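Local coordinates for protein phospholyase (PDB 5G4J) that is a pyridoxal-phosphate-dependent phospholyase of the class-III aminotransferase family that probably eliminates phosphate from phosphoethanolamine, seen here joined to the cofactor, at residues D59-V64 / V410-P415; L87-L92 / M307-F312; L126-A131 / V212-F217. All blocks are in the same frame, centred on the assembly; numbering follows the deposited sequence.

Contact 1 (D59-V64 / V410-P415). With EXT ({5-hydroxy-6-methyl-4-[(E)-{[2-(phosphonooxy)ethyl]imino}methyl]pyridin-3-yl}methyl dihydrogen phosphate), chain C.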
loop_
_atom_site.group_PDB
_atom_site.type_symbol
_atom_site.label_atom_id
_atom_site.label_comp_id
_atom_site.label_asym_id
_atom_site.label_seq_id
_atom_site.Cartn_x
_atom_site.Cartn_y
_atom_site.Cartn_z
ATOM N N ASP A 59 17.036 -11.457 -18.159
ATOM C CA ASP A 59 15.972 -11.500 -17.140
ATOM C C ASP A 59 14.856 -12.471 -17.574
ATOM O O ASP A 59 14.058 -12.134 -18.423
ATOM C CB ASP A 59 15.388 -10.127 -16.903
ATOM C CG ASP A 59 14.510 -10.080 -15.692
ATOM O OD1 ASP A 59 14.039 -11.156 -15.206
ATOM O OD2 ASP A 59 14.203 -8.991 -15.232
ATOM N N GLY A 60 14.882 -13.679 -17.025
ATOM C CA GLY A 60 13.872 -14.685 -17.222
ATOM C C GLY A 60 12.843 -14.768 -16.103
ATOM O O GLY A 60 12.109 -15.761 -16.059
ATOM N N TYR A 61 12.773 -13.775 -15.221
ATOM C CA TYR A 61 12.041 -13.901 -13.953
ATOM C C TYR A 61 11.128 -12.774 -13.551
ATOM O O TYR A 61 10.100 -13.058 -12.933
ATOM C CB TYR A 61 13.030 -14.169 -12.747
ATOM C CG TYR A 61 12.217 -14.355 -11.447
ATOM C CD1 TYR A 61 11.474 -15.517 -11.267
ATOM C CD2 TYR A 61 12.097 -13.357 -10.476
ATOM C CE1 TYR A 61 10.695 -15.729 -10.171
ATOM C CE2 TYR A 61 11.282 -13.554 -9.316
ATOM C CZ TYR A 61 10.570 -14.779 -9.166
ATOM O OH TYR A 61 9.712 -15.239 -8.107
ATOM N N ASN A 62 11.469 -11.518 -13.849
ATOM C CA ASN A 62 10.803 -10.377 -13.290
ATOM C C ASN A 62 9.645 -9.880 -14.079
ATOM O O ASN A 62 9.803 -9.452 -15.210
ATOM C CB ASN A 62 11.818 -9.289 -13.020
ATOM C CG ASN A 62 12.744 -9.698 -11.886
ATOM O OD1 ASN A 62 12.310 -9.759 -10.716
ATOM N ND2 ASN A 62 13.970 -10.042 -12.198
ATOM N N ASN A 63 8.487 -9.875 -13.448
ATOM C CA ASN A 63 7.282 -9.377 -14.071
ATOM C C ASN A 63 6.942 -7.978 -13.739
ATOM O O ASN A 63 6.105 -7.400 -14.402
ATOM C CB ASN A 63 6.102 -10.301 -13.792
ATOM C CG ASN A 63 5.663 -10.289 -12.356
ATOM O OD1 ASN A 63 6.432 -10.011 -11.456
ATOM N ND2 ASN A 63 4.421 -10.652 -12.162
ATOM N N VAL A 64 7.551 -7.412 -12.698
ATOM C CA VAL A 64 7.290 -6.019 -12.369
ATOM C C VAL A 64 7.679 -5.035 -13.491
ATOM O O VAL A 64 6.862 -4.182 -13.886
ATOM C CB VAL A 64 7.928 -5.676 -11.012
ATOM C CG1 VAL A 64 7.871 -4.187 -10.755
ATOM C CG2 VAL A 64 7.229 -6.429 -9.905
ATOM N N VAL A 410 9.531 -26.534 -9.066
ATOM C CA VAL A 410 8.979 -26.091 -10.348
ATOM C C VAL A 410 9.750 -24.878 -10.788
ATOM O O VAL A 410 9.697 -23.826 -10.160
ATOM C CB VAL A 410 7.515 -25.812 -10.289
ATOM C CG1 VAL A 410 6.987 -25.303 -11.638
ATOM C CG2 VAL A 410 6.748 -27.006 -9.804
ATOM N N LEU A 411 10.559 -25.026 -11.830
ATOM C CA LEU A 411 11.233 -23.824 -12.361
ATOM C C LEU A 411 10.209 -22.805 -12.816
ATOM O O LEU A 411 9.186 -23.204 -13.405
ATOM C CB LEU A 411 12.054 -24.191 -13.526
ATOM C CG LEU A 411 13.355 -24.853 -13.219
ATOM C CD1 LEU A 411 14.117 -25.066 -14.506
ATOM C CD2 LEU A 411 14.312 -24.202 -12.196
ATOM N N LYS A 412 10.415 -21.521 -12.479
ATOM C CA LYS A 412 9.465 -20.460 -12.791
ATOM C C LYS A 412 10.188 -19.438 -13.724
ATOM O O LYS A 412 11.156 -18.787 -13.299
ATOM C CB LYS A 412 9.016 -19.741 -11.514
ATOM C CG LYS A 412 8.496 -18.283 -11.660
ATOM C CD LYS A 412 7.485 -17.887 -10.588
ATOM C CE LYS A 412 7.820 -16.829 -9.585
ATOM N NZ LYS A 412 6.556 -16.465 -8.786
ATOM N N MET A 413 9.673 -19.278 -14.964
ATOM C CA MET A 413 10.210 -18.364 -15.963
ATOM C C MET A 413 9.093 -17.431 -16.351
ATOM O O MET A 413 7.985 -17.888 -16.632
ATOM C CB MET A 413 10.707 -19.193 -17.083
ATOM C CG MET A 413 11.746 -20.139 -16.416
ATOM S SD MET A 413 12.369 -21.380 -17.548
ATOM C CE MET A 413 11.145 -22.699 -17.432
ATOM N N ARG A 414 9.381 -16.141 -16.204
ATOM C CA ARG A 414 8.322 -15.103 -16.177
ATOM C C ARG A 414 8.976 -13.810 -16.507
ATOM O O ARG A 414 9.042 -12.926 -15.652
ATOM C CB ARG A 414 7.653 -15.084 -14.823
ATOM C CG ARG A 414 6.436 -14.162 -14.666
ATOM C CD ARG A 414 6.164 -13.917 -13.168
ATOM N NE ARG A 414 7.318 -13.413 -12.484
ATOM C CZ ARG A 414 7.365 -13.193 -11.166
ATOM N NH1 ARG A 414 6.268 -13.323 -10.400
ATOM N NH2 ARG A 414 8.509 -12.805 -10.593
ATOM N N PRO A 415 9.432 -13.674 -17.751
ATOM C CA PRO A 415 10.287 -12.490 -18.079
ATOM C C PRO A 415 9.476 -11.221 -18.303
ATOM O O PRO A 415 8.220 -11.280 -18.449
ATOM C CB PRO A 415 10.987 -12.919 -19.371
ATOM C CG PRO A 415 9.979 -13.813 -19.997
ATOM C CD PRO A 415 9.385 -14.629 -18.881
HETATM C CAA EXT C . 1.707 -11.163 -4.566
HETATM C CAB EXT C . 3.083 -10.923 -4.298
HETATM P PAC EXT C . 2.390 -6.912 -3.192
HETATM O OAD EXT C . 3.607 -7.644 -2.670
HETATM O OAE EXT C . 2.502 -5.828 -4.101
HETATM O OAF EXT C . 1.689 -6.325 -1.996
HETATM O OAG EXT C . 1.508 -7.964 -3.846
HETATM C CAH EXT C . 0.925 -9.149 -3.215
HETATM C CAI EXT C . 0.680 -10.301 -4.036
HETATM N NAJ EXT C . -1.076 -11.733 -5.019
HETATM C CAK EXT C . -0.675 -10.668 -4.275
HETATM C CAL EXT C . -0.104 -12.560 -5.526
HETATM C CAM EXT C . -0.535 -13.707 -6.270
HETATM C CAN EXT C . 1.264 -12.305 -5.292
HETATM O OAO EXT C . 2.196 -13.187 -5.803
HETATM O OAP EXT C . 6.186 -13.805 -7.783
HETATM P PAQ EXT C . 7.328 -12.989 -7.077
HETATM O OAR EXT C . 8.322 -13.987 -6.393
HETATM O OAS EXT C . 8.131 -12.045 -7.976
HETATM O OAT EXT C . 6.548 -12.161 -5.829
HETATM C CAU EXT C . 6.329 -12.710 -4.541
HETATM C CAV EXT C . 5.387 -11.695 -3.880
HETATM N NAW EXT C . 4.018 -11.840 -4.487
#
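Arg414 meets Tyr61 and Asn63 along most of its side chain. CB starts near the Tyr61 carbonyl, and CD of Arg414 then runs past Asn63 CB at 3.7 Å. A bend about the CG-CD bond (chi3 55°) turns the head back to Tyr61, where NE and NH2 of Arg414 both donate to Tyr61 O at 2.8 Å. That oxygen lies in the guanidinium plane, and the two nitrogens reach it from opposite faces of the carbonyl plane. Over the middle of the guanidinium sits Asn63 OD1, 3.3 Å from Arg414 CZ, its amide stacked almost parallel on the charged plane. Arg414 is also in cation-pi contact with Tyr61, CZ lying 4.3 Å from the ring centroid and over its face, the two planes 50° apart. At the tip, NH1 of Arg414 donates to ligand OAP at 2.7 Å and NH2 to OAS at 2.8 Å; Lys412 NZ also reaches OAP. The site thus holds the phosphoethanolamine phosphate of the external aldimine. Arg90 of the second subunit also bonds this ligand, and Gln254, a PLP-binding residue, accepts from Arg414 NH1 through OE1. The backbones are tied by Arg414 N to Gly60 O, 2.8 Å. Segment 59-64 leads from strand 56-59 toward helix 72-82, while strand 410-413 lies between strands 399-404 and 368-373, with Leu411 packed on helix 384-396.

Contact 2 (L87-L92 / M307-F312). With EXT ({5-hydroxy-6-methyl-4-[(E)-{[2-(phosphonooxy)ethyl]imino}methyl]pyridin-3-yl}methyl dihydrogen phosphate), chain F.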
loop_
_atom_site.group_PDB
_atom_site.type_symbol
_atom_site.label_atom_id
_atom_site.label_comp_id
_atom_site.label_asym_id
_atom_site.label_seq_id
_atom_site.Cartn_x
_atom_site.Cartn_y
_atom_site.Cartn_z
ATOM N N LEU A 87 -1.338 15.650 -6.872
ATOM C CA LEU A 87 -2.204 15.719 -5.660
ATOM C C LEU A 87 -3.207 14.569 -5.622
ATOM O O LEU A 87 -3.519 14.002 -6.636
ATOM C CB LEU A 87 -2.998 17.037 -5.623
ATOM C CG LEU A 87 -2.233 18.235 -5.091
ATOM C CD1 LEU A 87 -3.019 19.521 -5.319
ATOM C CD2 LEU A 87 -1.880 18.062 -3.610
ATOM N N HIS A 88 -3.644 14.261 -4.408
ATOM C CA HIS A 88 -4.698 13.296 -4.122
ATOM C C HIS A 88 -6.001 13.664 -4.884
ATOM O O HIS A 88 -6.182 14.788 -5.447
ATOM C CB HIS A 88 -5.001 13.256 -2.603
ATOM C CG HIS A 88 -5.328 14.591 -2.016
ATOM N ND1 HIS A 88 -6.584 15.170 -2.100
ATOM C CD2 HIS A 88 -4.529 15.520 -1.431
ATOM C CE1 HIS A 88 -6.553 16.378 -1.563
ATOM N NE2 HIS A 88 -5.320 16.608 -1.133
ATOM N N THR A 89 -6.897 12.685 -4.868
ATOM C CA THR A 89 -8.042 12.672 -5.762
ATOM C C THR A 89 -9.228 13.521 -5.226
ATOM O O THR A 89 -10.331 13.514 -5.820
ATOM C CB THR A 89 -8.484 11.202 -5.923
ATOM O OG1 THR A 89 -8.647 10.614 -4.601
ATOM C CG2 THR A 89 -7.456 10.446 -6.758
ATOM N N ARG A 90 -9.049 14.197 -4.079
ATOM C CA ARG A 90 -10.080 15.169 -3.617
ATOM C C ARG A 90 -10.097 16.475 -4.421
ATOM O O ARG A 90 -11.014 17.314 -4.253
ATOM C CB ARG A 90 -9.980 15.405 -2.107
ATOM C CG ARG A 90 -10.201 14.096 -1.344
ATOM C CD ARG A 90 -9.849 14.203 0.130
ATOM N NE ARG A 90 -8.422 14.516 0.284
ATOM C CZ ARG A 90 -7.819 14.697 1.468
ATOM N NH1 ARG A 90 -8.510 14.610 2.616
ATOM N NH2 ARG A 90 -6.522 14.973 1.522
ATOM N N TYR A 91 -9.093 16.663 -5.275
ATOM C CA TYR A 91 -9.227 17.638 -6.324
ATOM C C TYR A 91 -9.379 16.824 -7.605
ATOM O O TYR A 91 -8.655 15.830 -7.814
ATOM C CB TYR A 91 -8.020 18.545 -6.394
ATOM C CG TYR A 91 -7.638 19.227 -5.076
ATOM C CD1 TYR A 91 -8.390 20.299 -4.567
ATOM C CD2 TYR A 91 -6.555 18.770 -4.330
ATOM C CE1 TYR A 91 -8.079 20.887 -3.346
ATOM C CE2 TYR A 91 -6.196 19.383 -3.129
ATOM C CZ TYR A 91 -6.970 20.437 -2.620
ATOM O OH TYR A 91 -6.600 21.062 -1.434
ATOM N N LEU A 92 -10.242 17.282 -8.500
ATOM C CA LEU A 92 -10.325 16.707 -9.812
ATOM C C LEU A 92 -9.010 16.827 -10.583
ATOM O O LEU A 92 -8.309 17.835 -10.485
ATOM C CB LEU A 92 -11.450 17.413 -10.633
ATOM C CG LEU A 92 -12.892 17.161 -10.230
ATOM C CD1 LEU A 92 -13.819 18.037 -11.080
ATOM C CD2 LEU A 92 -13.204 15.662 -10.384
ATOM N N MET A 307 -16.649 5.929 4.301
ATOM C CA MET A 307 -15.942 7.081 3.744
ATOM C C MET A 307 -14.510 6.579 3.427
ATOM O O MET A 307 -13.533 6.792 4.159
ATOM C CB MET A 307 -15.945 8.229 4.742
ATOM C CG MET A 307 -15.034 9.400 4.357
ATOM S SD MET A 307 -15.129 10.029 2.640
ATOM C CE MET A 307 -16.838 10.583 2.642
ATOM N N PHE A 308 -14.397 5.889 2.292
ATOM C CA PHE A 308 -13.166 5.215 1.919
ATOM C C PHE A 308 -12.268 6.192 1.149
ATOM O O PHE A 308 -12.693 6.867 0.195
ATOM C CB PHE A 308 -13.468 3.979 1.038
ATOM C CG PHE A 308 -12.211 3.257 0.613
ATOM C CD1 PHE A 308 -11.537 2.431 1.504
ATOM C CD2 PHE A 308 -11.640 3.501 -0.635
ATOM C CE1 PHE A 308 -10.340 1.811 1.109
ATOM C CE2 PHE A 308 -10.445 2.913 -1.014
ATOM C CZ PHE A 308 -9.785 2.079 -0.155
ATOM N N PHE A 309 -10.999 6.275 1.569
ATOM C CA PHE A 309 -10.021 7.156 0.909
ATOM C C PHE A 309 -8.636 6.533 1.089
ATOM O O PHE A 309 -8.292 6.072 2.182
ATOM C CB PHE A 309 -10.100 8.553 1.492
ATOM C CG PHE A 309 -9.116 9.532 0.908
ATOM C CD1 PHE A 309 -9.140 9.859 -0.467
ATOM C CD2 PHE A 309 -8.148 10.133 1.726
ATOM C CE1 PHE A 309 -8.201 10.773 -1.000
ATOM C CE2 PHE A 309 -7.211 11.052 1.191
ATOM C CZ PHE A 309 -7.241 11.369 -0.163
ATOM N N ASN A 310 -7.862 6.568 0.018
ATOM C CA ASN A 310 -6.484 6.122 0.005
ATOM C C ASN A 310 -5.647 7.295 -0.492
ATOM O O ASN A 310 -5.768 7.676 -1.677
ATOM C CB ASN A 310 -6.399 4.915 -0.935
ATOM C CG ASN A 310 -5.002 4.372 -1.085
ATOM O OD1 ASN A 310 -3.994 5.164 -1.171
ATOM N ND2 ASN A 310 -4.898 3.013 -1.152
ATOM N N THR A 311 -4.800 7.883 0.393
ATOM C CA THR A 311 -4.123 9.169 0.051
ATOM C C THR A 311 -3.378 9.216 -1.299
ATOM O O THR A 311 -3.465 10.208 -2.048
ATOM C CB THR A 311 -3.136 9.616 1.193
ATOM O OG1 THR A 311 -3.872 9.851 2.444
ATOM C CG2 THR A 311 -2.304 10.899 0.762
ATOM N N PHE A 312 -2.538 8.216 -1.559
ATOM C CA PHE A 312 -1.656 8.180 -2.769
ATOM C C PHE A 312 -2.355 7.567 -3.978
ATOM O O PHE A 312 -1.959 7.818 -5.132
ATOM C CB PHE A 312 -0.412 7.338 -2.467
ATOM C CG PHE A 312 0.461 7.915 -1.388
ATOM C CD1 PHE A 312 0.752 9.285 -1.366
ATOM C CD2 PHE A 312 1.038 7.091 -0.430
ATOM C CE1 PHE A 312 1.654 9.849 -0.409
ATOM C CE2 PHE A 312 1.912 7.690 0.551
ATOM C CZ PHE A 312 2.195 9.059 0.535
HETATM C CAA EXT F . -3.817 9.110 7.364
HETATM C CAB EXT F . -4.469 9.569 6.198
HETATM P PAC EXT F . -2.729 6.600 3.677
HETATM O OAD EXT F . -1.547 7.023 2.918
HETATM O OAE EXT F . -4.038 7.386 3.269
HETATM O OAF EXT F . -2.872 5.113 3.755
HETATM O OAG EXT F . -2.459 7.241 5.203
HETATM C CAH EXT F . -3.321 6.912 6.239
HETATM C CAI EXT F . -3.250 7.815 7.363
HETATM N NAJ EXT F . -2.567 8.140 9.720
HETATM C CAK EXT F . -2.595 7.362 8.522
HETATM C CAL EXT F . -3.126 9.382 9.735
HETATM C CAM EXT F . -3.092 10.167 10.926
HETATM C CAN EXT F . -3.744 9.875 8.567
HETATM O OAO EXT F . -4.373 11.099 8.662
HETATM O OAP EXT F . -4.934 14.961 6.384
HETATM P PAQ EXT F . -5.626 14.654 4.943
HETATM O OAR EXT F . -7.161 15.240 4.892
HETATM O OAS EXT F . -4.942 15.392 3.818
HETATM O OAT EXT F . -5.696 12.987 4.560
HETATM C CAU EXT F . -6.714 12.205 5.153
HETATM C CAV EXT F . -6.223 10.804 5.018
HETATM N NAW EXT F . -5.404 10.504 6.226
HETATM O O HOH W 1 -5.702 10.273 -3.823
HETATM O O HOH W 2 -7.812 8.040 -4.235
#
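The Phe309 ring has CD of Arg90 over one face, a CH-pi contact 4.1 Å from the centroid, and the backbone N of Thr311 over the other, offset toward the rim. Residues His88 to Tyr91 form a type I beta turn, laid against the loop that follows helix 296-305, in the dimeric PLP-enzyme arrangement where one subunit supplies part of the active site of the other. Around the edge of the Phe309 ring, near its plane, come CB of His88, OG1 of Thr89 and the ligand carbon CAV. The guanidinium of Arg90 in turn carries Phe309 CE2 over its centre, 3.7 Å above the plane, with the two planes 31° apart, and places NH2 over the face of the His88 imidazole. Lys281, Gln254, Ser121 and Arg414 of the second subunit bond the same ligand, so the site is built from both chains. Bent at chi3 (-62°), the Arg90 chain lays its head across Phe309 and leaves both terminal nitrogens pointing at the substrate phosphate: NH1 of Arg90 donates to OAR at 2.7 Å and NH2 to OAS at 2.8 Å, both bonds nearly straight. His88 NE2 is taken by Asn62 OD1 of the second subunit. One water accepts from Thr89 N and lies 2.9 Å from Thr311 O; a second lies between the Thr89 OG1 hydroxyl and Asn310 O. On the cofactor phosphate, Thr311 grips a single oxygen twice: its N is 3.0 Å from OAE and its OG1 2.6 Å.

Contact 3 (L126-A131 / V212-F217)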
loop_
_atom_site.group_PDB
_atom_site.type_symbol
_atom_site.label_atom_id
_atom_site.label_comp_id
_atom_site.label_asym_id
_atom_site.label_seq_id
_atom_site.Cartn_x
_atom_site.Cartn_y
_atom_site.Cartn_z
ATOM N N LEU A 126 -8.562 -4.725 0.293
ATOM C CA LEU A 126 -9.806 -4.043 0.011
ATOM C C LEU A 126 -10.847 -4.952 -0.608
ATOM O O LEU A 126 -12.013 -4.867 -0.227
ATOM C CB LEU A 126 -9.549 -2.861 -0.897
ATOM C CG LEU A 126 -10.729 -2.065 -1.462
ATOM C CD1 LEU A 126 -11.506 -1.446 -0.320
ATOM C CD2 LEU A 126 -10.221 -0.954 -2.376
ATOM N N ALA A 127 -10.461 -5.796 -1.565
ATOM C CA ALA A 127 -11.355 -6.755 -2.152
ATOM C C ALA A 127 -11.996 -7.655 -1.067
ATOM O O ALA A 127 -13.230 -7.892 -1.113
ATOM C CB ALA A 127 -10.684 -7.584 -3.262
ATOM N N LEU A 128 -11.204 -8.179 -0.140
ATOM C CA LEU A 128 -11.776 -9.001 0.922
ATOM C C LEU A 128 -12.726 -8.197 1.800
ATOM O O LEU A 128 -13.743 -8.750 2.279
ATOM C CB LEU A 128 -10.721 -9.652 1.817
ATOM C CG LEU A 128 -9.829 -10.724 1.272
ATOM C CD1 LEU A 128 -8.911 -11.146 2.436
ATOM C CD2 LEU A 128 -10.630 -11.902 0.764
ATOM N N ARG A 129 -12.424 -6.944 2.020
ATOM C CA ARG A 129 -13.286 -6.056 2.830
ATOM C C ARG A 129 -14.621 -5.743 2.166
ATOM O O ARG A 129 -15.684 -5.831 2.809
ATOM C CB ARG A 129 -12.522 -4.793 3.203
ATOM C CG ARG A 129 -13.214 -3.833 4.149
ATOM C CD ARG A 129 -12.296 -2.646 4.517
ATOM N NE ARG A 129 -13.033 -1.682 5.320
ATOM C CZ ARG A 129 -12.960 -0.386 5.320
ATOM N NH1 ARG A 129 -11.970 0.250 4.748
ATOM N NH2 ARG A 129 -13.834 0.282 6.055
ATOM N N ILE A 130 -14.568 -5.418 0.876
ATOM C CA ILE A 130 -15.767 -5.208 0.051
ATOM C C ILE A 130 -16.601 -6.467 0.134
ATOM O O ILE A 130 -17.807 -6.395 0.391
ATOM C CB ILE A 130 -15.407 -4.873 -1.434
ATOM C CG1 ILE A 130 -14.725 -3.534 -1.548
ATOM C CG2 ILE A 130 -16.662 -4.928 -2.310
ATOM C CD1 ILE A 130 -14.047 -3.329 -2.888
ATOM N N ALA A 131 -15.991 -7.635 -0.023
ATOM C CA ALA A 131 -16.751 -8.861 -0.045
ATOM C C ALA A 131 -17.404 -9.206 1.292
ATOM O O ALA A 131 -18.569 -9.620 1.326
ATOM C CB ALA A 131 -15.903 -10.002 -0.548
ATOM N N VAL A 212 -19.824 -18.142 3.537
ATOM C CA VAL A 212 -18.807 -17.987 2.453
ATOM C C VAL A 212 -18.858 -16.553 2.005
ATOM O O VAL A 212 -19.908 -16.057 1.520
ATOM C CB VAL A 212 -19.082 -18.922 1.273
ATOM C CG1 VAL A 212 -17.945 -18.713 0.222
ATOM C CG2 VAL A 212 -19.122 -20.364 1.757
ATOM N N SER A 213 -17.751 -15.835 2.199
ATOM C CA SER A 213 -17.604 -14.484 1.660
ATOM C C SER A 213 -16.953 -14.555 0.260
ATOM O O SER A 213 -17.459 -13.949 -0.705
ATOM C CB SER A 213 -16.729 -13.651 2.610
ATOM O OG SER A 213 -16.561 -12.361 2.065
ATOM N N VAL A 214 -15.834 -15.245 0.147
ATOM C CA VAL A 214 -15.093 -15.268 -1.135
ATOM C C VAL A 214 -14.394 -16.577 -1.468
ATOM O O VAL A 214 -13.998 -17.348 -0.570
ATOM C CB VAL A 214 -13.980 -14.176 -1.229
ATOM C CG1 VAL A 214 -14.515 -12.796 -0.992
ATOM C CG2 VAL A 214 -12.873 -14.413 -0.273
ATOM N N PHE A 215 -14.155 -16.792 -2.769
ATOM C CA PHE A 215 -13.138 -17.676 -3.273
ATOM C C PHE A 215 -12.144 -16.762 -3.957
ATOM O O PHE A 215 -12.542 -15.934 -4.767
ATOM C CB PHE A 215 -13.694 -18.641 -4.322
ATOM C CG PHE A 215 -12.654 -19.411 -5.089
ATOM C CD1 PHE A 215 -11.722 -20.211 -4.475
ATOM C CD2 PHE A 215 -12.680 -19.373 -6.475
ATOM C CE1 PHE A 215 -10.831 -20.984 -5.210
ATOM C CE2 PHE A 215 -11.790 -20.121 -7.222
ATOM C CZ PHE A 215 -10.906 -20.946 -6.601
ATOM N N LEU A 216 -10.900 -16.824 -3.525
ATOM C CA LEU A 216 -9.854 -15.945 -3.975
ATOM C C LEU A 216 -8.805 -16.825 -4.635
ATOM O O LEU A 216 -8.337 -17.842 -4.050
ATOM C CB LEU A 216 -9.260 -15.198 -2.741
ATOM C CG LEU A 216 -7.922 -14.471 -2.904
ATOM C CD1 LEU A 216 -8.067 -13.342 -3.918
ATOM C CD2 LEU A 216 -7.428 -13.890 -1.570
ATOM N N PHE A 217 -8.379 -16.507 -5.843
ATOM C CA PHE A 217 -7.390 -17.390 -6.512
ATOM C C PHE A 217 -6.565 -16.635 -7.523
ATOM O O PHE A 217 -7.034 -15.658 -8.133
ATOM C CB PHE A 217 -8.124 -18.568 -7.232
ATOM C CG PHE A 217 -8.896 -18.168 -8.489
ATOM C CD1 PHE A 217 -10.077 -17.453 -8.439
ATOM C CD2 PHE A 217 -8.440 -18.547 -9.749
ATOM C CE1 PHE A 217 -10.762 -17.056 -9.583
ATOM C CE2 PHE A 217 -9.182 -18.188 -10.902
ATOM C CZ PHE A 217 -10.305 -17.431 -10.823
HETATM O O HOH W 3 -13.891 -11.504 2.864
#
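Helix 126-131 runs nearly antiparallel to strand 214-217, their axes 10.0 Å apart at closest and 164° between their directions. Leu128, Ala131, Ser213, Val214 and Leu216 fill the gap. Leu128 reaches in with one branch: its CD2 lies 3.5 Å from CG2 of Val214 and 4.4 Å from CD2 of Leu216, and the Leu128 and Val214 side chains cross at about a right angle. In Val214, chi1 of -55° leaves CG2 between the backbone N and the carbonyl carbon, facing Leu128, and turns CG1 to the Ala131 side; the modelled Ala131-Val214 approach is too short to trust in detail. Just before the strand, OG of Ser213 comes 3.6 Å from Ala131 CB. A water joins the two segments here, donating to Leu128 O at 2.8 Å and lying 2.9 Å from Ser213 OG. All this is the alpha/beta core of a fold type I PLP enzyme: the strand sits between 140-143 and 247-251 in the seven-stranded sheet, and helix 120-135, which begins with the PLP-binding residues Gly120 and Ser121, lies on one side. Phe215 points away from this helix and packs on helix 233-243. Aliphatic groups therefore carry the contact, and no direct hydrogen bond joins the segments; the polar link between them is the water, while Ser213 OG also has a weak hydrogen bond to Thr135 further along the helix.

Along the chain the order is 59-64, 87-92, 126-131, 212-217, 307-312, 410-415, so contact 3 falls within the span of contact 2, and that within the span of contact 1. The centres of contacts 1 and 2 lie about 34 Å apart. Contact 1 belongs to the sheet that includes strands 56-59 and 410-413, contact 3 to the other seven-stranded sheet. Contacts 2 and 3 touch where Phe308 packs on Leu126 and Arg129 of helix 120-135. Contact 1 lies at one ligand and contact 2 at the other; the ligand of contact 1 also takes bonds from Arg90 and Thr311 of the second subunit, so each active site is built from both chains.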